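Local coordinates for probable ABC transporter phosphite binding protein PhnD1 (Prochlorococcus marinus str. MIT 9301, PDB 5LQ5) that binds inorganic phosphite strongly, and methylphosphonate and phosphate only very weakly, probably as the solute-binding component of the ABC transporter PhnD1C1E1, at residues K4-A10 with E37-I41. Sequence-based numbering, arbitrary orientation.
Sequences KVLKVGA and EVKYI
L6 and V8 of strand 5-10 bond to segment 37-41 in parallel, the strand axes 4.6 Å apart and at 25°. With helix 16-34 as the crossover, the strands form a beta-alpha-beta unit at the edge of a mixed sheet in this periplasmic binding protein. L6 N donates to E37 O and its O accepts K39 N; V8 N likewise donates to K39 O (2.9 Å), and V8 O takes I41 N nearly head-on (C=O...N 173°). A water at each end extends the pairing, one between K4 O and E37 N, the other between A10 N and I41 O. L6, V8, V38 and Y40 point to one face, where V8 touches S27 of helix 16-34. V8 CG2 meets V38 CG1 at 3.6 Å, the two side chains crossing at a slant. On the other face V5 CG1 lies alongside K39 CB (4.0 Å), while K7 NZ folds back to V5 O and also bonds N2 O. With CG anti to the backbone N (chi1 166°), the Y40 ring reaches toward A10 and meets the F23 ring, with V8 O, G9 CA and A10 N beside its edge. Its hydroxyl bonds Q16 NE2, and one water lies 2.7 Å from both Y40 OH and A10 O.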
ATOM      1  N   LYS A   4     -12.456  24.320  -3.653  1.00 42.47           N
ATOM      2  CA  LYS A   4     -12.669  24.111  -5.093  1.00 46.65           C
ATOM      3  C   LYS A   4     -11.563  23.304  -5.769  1.00 38.80           C
ATOM      4  O   LYS A   4     -11.652  23.003  -6.950  1.00 35.21           O
ATOM      5  CB  LYS A   4     -12.946  25.410  -5.848  1.00 74.51           C
ATOM      6  CG  LYS A   4     -13.273  25.154  -7.324  1.00 95.50           C
ATOM      7  CD  LYS A   4     -13.633  26.377  -8.150  1.00110.26           C
ATOM      8  CE  LYS A   4     -13.884  25.993  -9.614  1.00 89.83           C
ATOM      9  NZ  LYS A   4     -14.249  27.111 -10.530  1.00103.83           N
ATOM     10  N   VAL A   5     -10.540  22.935  -5.020  1.00 38.01           N
ATOM     11  CA  VAL A   5      -9.487  22.053  -5.533  1.00 31.93           C
ATOM     12  C   VAL A   5      -9.728  20.633  -5.008  1.00 26.53           C
ATOM     13  O   VAL A   5      -9.919  20.426  -3.778  1.00 30.24           O
ATOM     14  CB  VAL A   5      -8.105  22.511  -5.066  1.00 44.29           C
ATOM     15  CG1 VAL A   5      -7.028  21.571  -5.589  1.00 54.32           C
ATOM     16  CG2 VAL A   5      -7.829  23.944  -5.523  1.00 40.23           C
ATOM     17  N   LEU A   6      -9.723  19.666  -5.921  1.00 26.16           N
ATOM     18  CA  LEU A   6      -9.793  18.243  -5.563  1.00 23.24           C
ATOM     19  C   LEU A   6      -8.362  17.777  -5.210  1.00 26.21           C
ATOM     20  O   LEU A   6      -7.483  17.753  -6.042  1.00 24.20           O
ATOM     21  CB  LEU A   6     -10.358  17.366  -6.704  1.00 26.15           C
ATOM     22  CG  LEU A   6     -10.625  15.896  -6.364  1.00 23.27           C
ATOM     23  CD1 LEU A   6     -11.829  15.731  -5.448  1.00 27.70           C
ATOM     24  CD2 LEU A   6     -10.843  15.076  -7.636  1.00 27.02           C
ATOM     25  N   LYS A   7      -8.184  17.361  -3.973  1.00 20.75           N
ATOM     26  CA  LYS A   7      -6.865  17.111  -3.397  1.00 21.84           C
ATOM     27  C   LYS A   7      -6.677  15.606  -3.305  1.00 19.90           C
ATOM     28  O   LYS A   7      -7.436  14.916  -2.649  1.00 19.99           O
ATOM     29  CB  LYS A   7      -6.754  17.786  -2.030  1.00 22.37           C
ATOM     30  CG  LYS A   7      -6.890  19.317  -2.084  1.00 28.35           C
ATOM     31  CD  LYS A   7      -7.026  19.914  -0.689  1.00 36.93           C
ATOM     32  CE  LYS A   7      -7.991  21.091  -0.685  1.00 64.65           C
ATOM     33  NZ  LYS A   7      -9.407  20.647  -0.763  1.00 48.07           N
ATOM     34  N   VAL A   8      -5.705  15.119  -4.056  1.00 17.85           N
ATOM     35  CA  VAL A   8      -5.328  13.719  -4.163  1.00 19.64           C
ATOM     36  C   VAL A   8      -4.187  13.427  -3.208  1.00 19.34           C
ATOM     37  O   VAL A   8      -3.237  14.196  -3.087  1.00 18.56           O
ATOM     38  CB  VAL A   8      -4.945  13.344  -5.611  1.00 19.21           C
ATOM     39  CG1 VAL A   8      -4.359  11.939  -5.745  1.00 23.83           C
ATOM     40  CG2 VAL A   8      -6.150  13.474  -6.540  1.00 21.42           C
ATOM     41  N   GLY A   9      -4.323  12.340  -2.466  1.00 19.50           N
ATOM     42  CA  GLY A   9      -3.263  11.866  -1.561  1.00 18.26           C
ATOM     43  C   GLY A   9      -3.014  10.368  -1.741  1.00 16.74           C
ATOM     44  O   GLY A   9      -3.716   9.663  -2.509  1.00 16.16           O
ATOM     45  N   ALA A  10      -2.016   9.891  -1.031  1.00 16.43           N
ATOM     46  CA  ALA A  10      -1.629   8.494  -1.101  1.00 16.64           C
ATOM     47  C   ALA A  10      -0.742   8.121   0.068  1.00 15.55           C
ATOM     48  O   ALA A  10       0.100   8.904   0.497  1.00 16.88           O
ATOM     49  CB  ALA A  10      -0.894   8.231  -2.381  1.00 16.87           C
ATOM     50  N   GLU A  37      -9.883  21.682 -10.971  1.00 29.04           N
ATOM     51  CA  GLU A  37      -8.492  21.679 -10.482  1.00 29.12           C
ATOM     52  C   GLU A  37      -8.274  20.463  -9.597  1.00 27.20           C
ATOM     53  O   GLU A  37      -9.069  20.201  -8.696  1.00 25.75           O
ATOM     54  CB  GLU A  37      -8.138  22.941  -9.694  1.00 41.79           C
ATOM     55  CG  GLU A  37      -7.317  23.948 -10.485  1.00 80.96           C
ATOM     56  CD  GLU A  37      -6.635  24.961  -9.590  1.00 88.17           C
ATOM     57  OE1 GLU A  37      -7.350  25.648  -8.835  1.00 57.44           O
ATOM     58  OE2 GLU A  37      -5.389  25.062  -9.636  1.00 73.53           O
ATOM     59  N   VAL A  38      -7.197  19.740  -9.891  1.00 27.18           N
ATOM     60  CA  VAL A  38      -6.775  18.556  -9.121  1.00 25.28           C
ATOM     61  C   VAL A  38      -5.283  18.704  -8.777  1.00 27.93           C
ATOM     62  O   VAL A  38      -4.461  19.053  -9.633  1.00 28.25           O
ATOM     63  CB  VAL A  38      -7.016  17.244  -9.894  1.00 24.38           C
ATOM     64  CG1 VAL A  38      -6.779  16.055  -8.979  1.00 25.66           C
ATOM     65  CG2 VAL A  38      -8.444  17.160 -10.445  1.00 23.01           C
ATOM     66  N   LYS A  39      -4.927  18.407  -7.534  1.00 24.04           N
ATOM     67  CA  LYS A  39      -3.560  18.583  -7.038  1.00 22.47           C
ATOM     68  C   LYS A  39      -3.178  17.407  -6.128  1.00 21.11           C
ATOM     69  O   LYS A  39      -3.927  17.072  -5.220  1.00 23.18           O
ATOM     70  CB  LYS A  39      -3.487  19.900  -6.251  1.00 30.21           C
ATOM     71  CG  LYS A  39      -2.148  20.278  -5.640  1.00 52.50           C
ATOM     72  CD  LYS A  39      -1.204  20.903  -6.646  1.00 74.76           C
ATOM     73  CE  LYS A  39      -0.015  21.527  -5.931  1.00 67.75           C
ATOM     74  NZ  LYS A  39       1.247  21.257  -6.652  1.00 51.90           N
ATOM     75  N   TYR A  40      -2.044  16.767  -6.415  1.00 21.07           N
ATOM     76  CA  TYR A  40      -1.471  15.740  -5.515  1.00 21.09           C
ATOM     77  C   TYR A  40      -0.734  16.443  -4.367  1.00 21.18           C
ATOM     78  O   TYR A  40       0.131  17.303  -4.590  1.00 24.37           O
ATOM     79  CB  TYR A  40      -0.547  14.775  -6.253  1.00 20.68           C
ATOM     80  CG  TYR A  40       0.330  13.909  -5.361  1.00 18.88           C
ATOM     81  CD1 TYR A  40      -0.229  13.108  -4.350  1.00 18.47           C
ATOM     82  CD2 TYR A  40       1.725  13.837  -5.566  1.00 21.96           C
ATOM     83  CE1 TYR A  40       0.571  12.317  -3.552  1.00 19.50           C
ATOM     84  CE2 TYR A  40       2.515  13.044  -4.772  1.00 21.14           C
ATOM     85  CZ  TYR A  40       1.923  12.284  -3.753  1.00 19.97           C
ATOM     86  OH  TYR A  40       2.704  11.493  -2.925  1.00 19.05           O
ATOM     87  N   ILE A  41      -1.065  16.062  -3.150  1.00 19.75           N
ATOM     88  CA  ILE A  41      -0.501  16.629  -1.914  1.00 21.11           C
ATOM     89  C   ILE A  41       0.240  15.514  -1.154  1.00 21.64           C
ATOM     90  O   ILE A  41      -0.411  14.735  -0.463  1.00 21.62           O
ATOM     91  CB  ILE A  41      -1.607  17.206  -0.994  1.00 27.23           C
ATOM     92  CG1 ILE A  41      -2.565  18.140  -1.745  1.00 40.45           C
ATOM     93  CG2 ILE A  41      -1.021  17.865   0.239  1.00 29.63           C
ATOM     94  CD1 ILE A  41      -1.926  19.330  -2.393  1.00 47.08           C
TER
HETATM   95  O   HOH W   1     -11.708  23.501  -9.773  1.00 42.85           O
HETATM   96  O   HOH W   2      -0.486  12.025   0.085  1.00 19.21           O
HETATM   97  O   HOH W   3       1.845  10.693  -0.543  1.00 20.12           O